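Local structure of thiosulfate sulfurtransferase YnjE (Escherichia coli, 2WLR) at residues L283-Q286 against D287-L290; D344-T347 against A348-A352; E373-M376 against Y377-M381. The protein catalyses the transfer of sulfur from thiosulfate to cyanide, yielding thiocyanate and sulfite, in the bacterial periplasm. One frame throughout, in Å; residues are numbered along the deposited sequence.

All three contacts are local, in series within the third rhodanese domain. Contact 1 spans the loop before strand 288-292 and the strand's first residues; contact 2 lies on helix 343-351, contact 3 on helix 369-380. Contacts 2 and 3, centres about 13 Å apart, meet: selenomethionine Met381 places CE 3.6 Å from Ile346 CG2. Contact 1 touches neither, its centre about 17 Å from contact 2's and about 19 Å from contact 3's. Contact 3 comes closest to Arg370, the probable substrate-binding residue, about 6 Å separating its side chain from Glu373's, against about 10 Å for Trp350 of contact 2. The Met349 side chain of contact 2 is about 7 Å from a bound HEPES molecule.

Contact 1 of 3, residues L283-Q286 against D287-L290; sequences LHRQ and DASL
Asp287 OD1 takes a hydrogen bond from Arg285 NE at 2.9 Å, and its partner oxygen OD2 takes a second from Arg285 NH2 at 3.1 Å. Together they make a side-on, two-nitrogen salt bridge between residues two apart in sequence. The halves differ. NE reaches OD1 on its syn side but tilted out of the carboxylate plane, with a bent N-H...O angle of 147°, whereas the NH2 bond is nearly straight at 171°, with OD2 in the guanidinium plane but approached from above the carboxylate. The two flat groups are turned 59° against each other, consistent with this asymmetry. The arginine chain bends at its third side-chain torsion, which folds the guanidinium back over the turn. There its face rests on the Ala288 methyl, CB standing 3.6 Å from CZ. Beyond the pair, NH1 bonds to Gly281 O, which probably further limits rotation of the group.

The turn carries the loop after helix 276-280 into strand 288-292, an inner strand of the parallel sheet in this rhodanese domain. Inside it, Arg285 O and Ala288 O approach to 3.1 Å, two acceptors with no proton between them. A water accepts from Arg285 N at 3.1 Å and lies 2.8 Å from Ala288 O, to which it can donate, although other acceptors compete for its protons; Arg319 NH2 bonds to Arg285 O. At the far end Leu283 CD2 meets Leu290 CD2 at 3.8 Å, the two side chains crossing obliquely.

Charge pairing, a bridging water and leucine methyls thus divide the turn chemically; the water at Ala288 O and Arg319 at Arg285 O probably offset the repulsion between the two close carbonyl oxygens, while the buried Ala288 N has no partner in the model.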
# COMPACT_ATOMS: atom_id res chain seq x y z
N LEU A 283 21.56 8.52 7.23
CA LEU A 283 21.52 9.94 6.89
C LEU A 283 22.76 10.41 6.13
O LEU A 283 23.86 9.83 6.26
CB LEU A 283 21.35 10.79 8.15
CG LEU A 283 20.09 10.51 8.98
CD1 LEU A 283 20.19 11.19 10.35
CD2 LEU A 283 18.88 10.99 8.22
N HIS A 284 22.54 11.43 5.31
CA HIS A 284 23.58 12.10 4.53
C HIS A 284 24.29 11.17 3.58
O HIS A 284 25.52 11.22 3.44
CB HIS A 284 24.54 12.82 5.50
CG HIS A 284 23.81 13.65 6.50
ND1 HIS A 284 23.85 13.38 7.85
CD2 HIS A 284 22.95 14.68 6.35
CE1 HIS A 284 23.07 14.24 8.49
NE2 HIS A 284 22.52 15.04 7.60
N ARG A 285 23.52 10.34 2.89
CA ARG A 285 24.07 9.36 1.95
C ARG A 285 23.28 9.36 0.67
O ARG A 285 22.10 9.72 0.65
CB ARG A 285 24.02 7.97 2.55
CG ARG A 285 25.01 7.76 3.70
CD ARG A 285 24.74 6.48 4.50
NE ARG A 285 24.95 5.29 3.70
CZ ARG A 285 24.69 4.06 4.12
NH1 ARG A 285 24.23 3.87 5.35
NH2 ARG A 285 24.87 3.01 3.32
N GLN A 286 23.92 8.90 -0.39
CA GLN A 286 23.26 8.70 -1.67
C GLN A 286 22.82 7.24 -1.86
O GLN A 286 21.94 6.95 -2.68
CB GLN A 286 24.17 9.16 -2.82
CG GLN A 286 24.54 10.63 -2.72
CD GLN A 286 23.32 11.55 -2.80
OE1 GLN A 286 22.45 11.37 -3.67
NE2 GLN A 286 23.25 12.54 -1.90
N ASP A 287 23.43 6.32 -1.11
CA ASP A 287 23.08 4.91 -1.17
C ASP A 287 22.11 4.46 -0.06
O ASP A 287 21.87 3.25 0.12
CB ASP A 287 24.35 4.02 -1.19
CG ASP A 287 25.14 4.08 0.11
OD1 ASP A 287 25.04 5.09 0.83
OD2 ASP A 287 25.87 3.12 0.41
N ALA A 288 21.56 5.43 0.66
CA ALA A 288 20.59 5.16 1.71
C ALA A 288 19.72 6.38 1.92
O ALA A 288 20.14 7.51 1.69
CB ALA A 288 21.30 4.78 3.03
N SER A 289 18.48 6.14 2.35
CA SER A 289 17.54 7.19 2.72
C SER A 289 16.81 6.83 3.98
O SER A 289 16.35 5.69 4.10
CB SER A 289 16.50 7.39 1.62
OG SER A 289 17.07 8.02 0.47
N LEU A 290 16.69 7.79 4.90
CA LEU A 290 15.77 7.73 6.03
C LEU A 290 14.61 8.62 5.62
O LEU A 290 14.77 9.81 5.34
CB LEU A 290 16.43 8.20 7.33
CG LEU A 290 15.61 8.02 8.60
CD1 LEU A 290 15.17 6.56 8.83
CD2 LEU A 290 16.40 8.56 9.79
O HOH W 1 20.57 9.71 3.43

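Contact 2 of 3, residues D344-T347 against A348-A352; sequences DDIT and AMWKA
Four successive i to i+4 hydrogen bonds, from Ala348 N to Asp344 O through Lys351 N to Thr347 O, run through 344-351, and the bond from Trp350 N to Ile346 O is the straightest, with an N-H...O angle of 164° and a length of 3.0 Å. They belong to helix 343-351 of the third rhodanese domain, an alpha/beta fold in which this helix packs beside helix 369-380.

On the buried side the same i to i+4 spacing sets Ile346 beside Trp350, both side chains pointing the same way. The CG2 branch of the isoleucine lies opposite the backbone N across the CA-CB bond, and this carries its methyl over the indole. The evidence for a CH-pi contact is direct: CG2 sits 3.5 Å from the centroid of the six-membered ring and only 5° off its normal. Further partners hold the indole: NE1 bonds to Gly321 O, and Trp383 meets it edge-to-face. The other isoleucine branch is more loosely met, CG1 lying 4.2 Å from CE of selenomethionine Met349. On the neighbouring Thr347, the OG1 hydroxyl turns back along the helix and hydrogen-bonds to Ala343 O.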
# COMPACT_ATOMS: atom_id res chain seq x y z
N ASP A 344 4.31 3.18 -10.37
CA ASP A 344 5.05 4.19 -11.13
C ASP A 344 4.90 5.54 -10.44
O ASP A 344 5.83 6.33 -10.38
CB ASP A 344 4.52 4.28 -12.57
CG ASP A 344 5.05 3.18 -13.48
OD1 ASP A 344 5.95 2.41 -13.09
OD2 ASP A 344 4.53 3.09 -14.61
N ASP A 345 3.70 5.85 -9.96
CA ASP A 345 3.45 7.14 -9.35
C ASP A 345 4.16 7.26 -7.99
O ASP A 345 4.76 8.28 -7.70
CB ASP A 345 1.95 7.36 -9.21
CG ASP A 345 1.24 7.39 -10.57
OD1 ASP A 345 1.93 7.47 -11.62
OD2 ASP A 345 -0.01 7.32 -10.56
N ILE A 346 4.12 6.22 -7.18
CA ILE A 346 4.85 6.21 -5.92
C ILE A 346 6.35 6.35 -6.19
O ILE A 346 7.03 7.14 -5.52
CB ILE A 346 4.51 4.94 -5.08
CG1 ILE A 346 3.04 4.99 -4.69
CG2 ILE A 346 5.37 4.86 -3.85
CD1 ILE A 346 2.43 3.73 -4.04
N THR A 347 6.85 5.58 -7.15
CA THR A 347 8.24 5.68 -7.53
C THR A 347 8.63 7.11 -7.90
O THR A 347 9.66 7.59 -7.46
CB THR A 347 8.59 4.70 -8.64
OG1 THR A 347 8.23 3.38 -8.22
CG2 THR A 347 10.07 4.77 -8.99
N ALA A 348 7.79 7.78 -8.66
CA ALA A 348 8.11 9.16 -9.09
C ALA A 348 8.11 10.13 -7.94
O ALA A 348 8.97 11.04 -7.86
CB ALA A 348 7.13 9.60 -10.13
N MSE A 349 7.18 9.99 -7.02
CA MSE A 349 7.15 10.94 -5.94
C MSE A 349 8.35 10.75 -5.01
O MSE A 349 8.90 11.73 -4.51
CB MSE A 349 5.80 11.02 -5.23
CG MSE A 349 5.46 10.01 -4.28
SE MSE A 349 3.55 10.37 -3.75
CE MSE A 349 3.40 8.75 -2.75
N TRP A 350 8.78 9.50 -4.83
CA TRP A 350 9.99 9.21 -4.05
C TRP A 350 11.26 9.68 -4.78
O TRP A 350 12.15 10.28 -4.16
CB TRP A 350 10.05 7.73 -3.64
CG TRP A 350 9.08 7.37 -2.54
CD1 TRP A 350 8.42 8.24 -1.72
CD2 TRP A 350 8.67 6.07 -2.16
NE1 TRP A 350 7.61 7.55 -0.86
CE2 TRP A 350 7.75 6.22 -1.10
CE3 TRP A 350 9.00 4.78 -2.60
CZ2 TRP A 350 7.13 5.15 -0.48
CZ3 TRP A 350 8.36 3.70 -1.99
CH2 TRP A 350 7.47 3.90 -0.93
N LYS A 351 11.33 9.44 -6.08
CA LYS A 351 12.51 9.83 -6.86
C LYS A 351 12.76 11.31 -6.74
O LYS A 351 13.92 11.74 -6.64
CB LYS A 351 12.39 9.43 -8.32
CG LYS A 351 13.59 9.84 -9.18
CD LYS A 351 13.42 9.39 -10.61
CE LYS A 351 14.65 9.68 -11.45
NZ LYS A 351 14.26 9.62 -12.89
N ALA A 352 11.68 12.10 -6.73
CA ALA A 352 11.79 13.57 -6.61
C ALA A 352 12.49 14.02 -5.33
O ALA A 352 13.06 15.13 -5.27
CB ALA A 352 10.43 14.23 -6.76

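Contact 3 of 3, residues E373-M376 against Y377-M381; sequences ETFM and YARAM
Glu373 is extended, CG lying opposite the backbone N (chi1 -180°) and the chain running straight on, while Tyr377 sets its CG opposite the carbonyl carbon (chi1 -63°); the two side chains therefore travel side by side until their ends meet. Glu373 OE2 comes 2.6 Å from Tyr377 OH in a weak hydrogen bond whose proton is not settled, and the same OE2 is bonded to His334 NE2. The carboxylate stands steeply to the tyrosine ring, with 75° between their planes. Nearer the backbone, Glu373 CG lies 3.5 Å from Tyr377 CE2. The Glu373 carbonyl serves twice: its O accepts Tyr377 N at 3.0 Å and also stands over one face of the tyrosine ring, 3.4 Å from CG. These residues lie on helix 369-380, which follows the active-site loop of Cys365 in the rhodanese fold and packs against helix 213-226 through Glu373, Phe375 and Arg379. A phenylalanine in place of Tyr377 would probably leave Glu373 OE2 without its hydroxyl mate, more dependent on His334 and freer to turn. On another side of the helix, Phe375 CE1 lies 4.1 Å from Arg379 CD. Although the phenyl and guanidinium planes are nearly parallel, it is this aliphatic carbon that makes the contact. Selenomethionine Met376 runs alongside the arginine, CE 3.6 Å from NH1. That nitrogen bonds to Val231 O and, at 2.9 Å, to a water that donates to Met376 O.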
# COMPACT_ATOMS: atom_id res chain seq x y z
N GLU A 373 2.70 1.06 6.45
CA GLU A 373 1.95 1.02 5.20
C GLU A 373 2.89 1.24 4.02
O GLU A 373 2.82 0.48 3.01
CB GLU A 373 0.81 2.07 5.24
CG GLU A 373 -0.02 2.08 3.97
CD GLU A 373 -1.28 2.92 4.08
OE1 GLU A 373 -1.56 3.52 5.15
OE2 GLU A 373 -2.00 2.98 3.06
N THR A 374 3.77 2.24 4.07
CA THR A 374 4.70 2.45 2.97
C THR A 374 5.68 1.31 2.83
O THR A 374 6.05 0.96 1.70
CB THR A 374 5.48 3.78 3.04
OG1 THR A 374 6.08 3.94 4.32
CG2 THR A 374 4.51 4.94 2.82
N PHE A 375 6.13 0.74 3.95
CA PHE A 375 6.96 -0.46 3.88
C PHE A 375 6.26 -1.56 3.10
O PHE A 375 6.86 -2.20 2.22
CB PHE A 375 7.27 -0.98 5.27
CG PHE A 375 7.95 -2.32 5.28
CD1 PHE A 375 7.19 -3.46 5.30
CD2 PHE A 375 9.32 -2.43 5.31
CE1 PHE A 375 7.79 -4.71 5.32
CE2 PHE A 375 9.91 -3.69 5.33
CZ PHE A 375 9.13 -4.82 5.34
N MSE A 376 5.00 -1.83 3.43
CA MSE A 376 4.28 -2.89 2.71
C MSE A 376 4.13 -2.61 1.23
O MSE A 376 4.26 -3.51 0.42
CB MSE A 376 2.93 -3.20 3.36
CG MSE A 376 3.01 -3.72 4.79
SE MSE A 376 3.91 -5.45 4.93
CE MSE A 376 2.45 -6.57 4.23
N TYR A 377 3.84 -1.36 0.86
CA TYR A 377 3.80 -1.00 -0.56
C TYR A 377 5.17 -1.18 -1.25
O TYR A 377 5.25 -1.80 -2.29
CB TYR A 377 3.28 0.42 -0.74
CG TYR A 377 1.86 0.66 -0.27
CD1 TYR A 377 0.94 -0.41 -0.12
CD2 TYR A 377 1.44 1.93 0.09
CE1 TYR A 377 -0.34 -0.19 0.30
CE2 TYR A 377 0.14 2.14 0.51
CZ TYR A 377 -0.73 1.07 0.61
OH TYR A 377 -2.03 1.30 1.04
N ALA A 378 6.24 -0.68 -0.64
CA ALA A 378 7.58 -0.83 -1.22
C ALA A 378 7.97 -2.29 -1.36
O ALA A 378 8.57 -2.68 -2.33
CB ALA A 378 8.61 -0.10 -0.34
N ARG A 379 7.60 -3.12 -0.38
CA ARG A 379 7.82 -4.56 -0.45
C ARG A 379 7.10 -5.17 -1.67
O ARG A 379 7.71 -5.90 -2.46
CB ARG A 379 7.34 -5.19 0.85
CG ARG A 379 7.45 -6.71 0.88
CD ARG A 379 6.92 -7.25 2.19
NE ARG A 379 6.77 -8.71 2.25
CZ ARG A 379 5.63 -9.38 2.30
NH1 ARG A 379 4.45 -8.78 2.21
NH2 ARG A 379 5.66 -10.71 2.39
N ALA A 380 5.83 -4.81 -1.87
CA ALA A 380 5.02 -5.30 -3.01
C ALA A 380 5.61 -4.79 -4.34
O ALA A 380 5.55 -5.46 -5.39
CB ALA A 380 3.59 -4.84 -2.84
N MSE A 381 6.22 -3.61 -4.29
CA MSE A 381 6.88 -2.99 -5.43
C MSE A 381 8.23 -3.61 -5.75
O MSE A 381 8.88 -3.22 -6.73
CB MSE A 381 7.06 -1.50 -5.17
CG MSE A 381 5.78 -0.73 -5.31
SE MSE A 381 5.77 1.04 -4.43
CE MSE A 381 7.07 2.04 -5.39
O HOH W 2 3.82 -6.31 0.87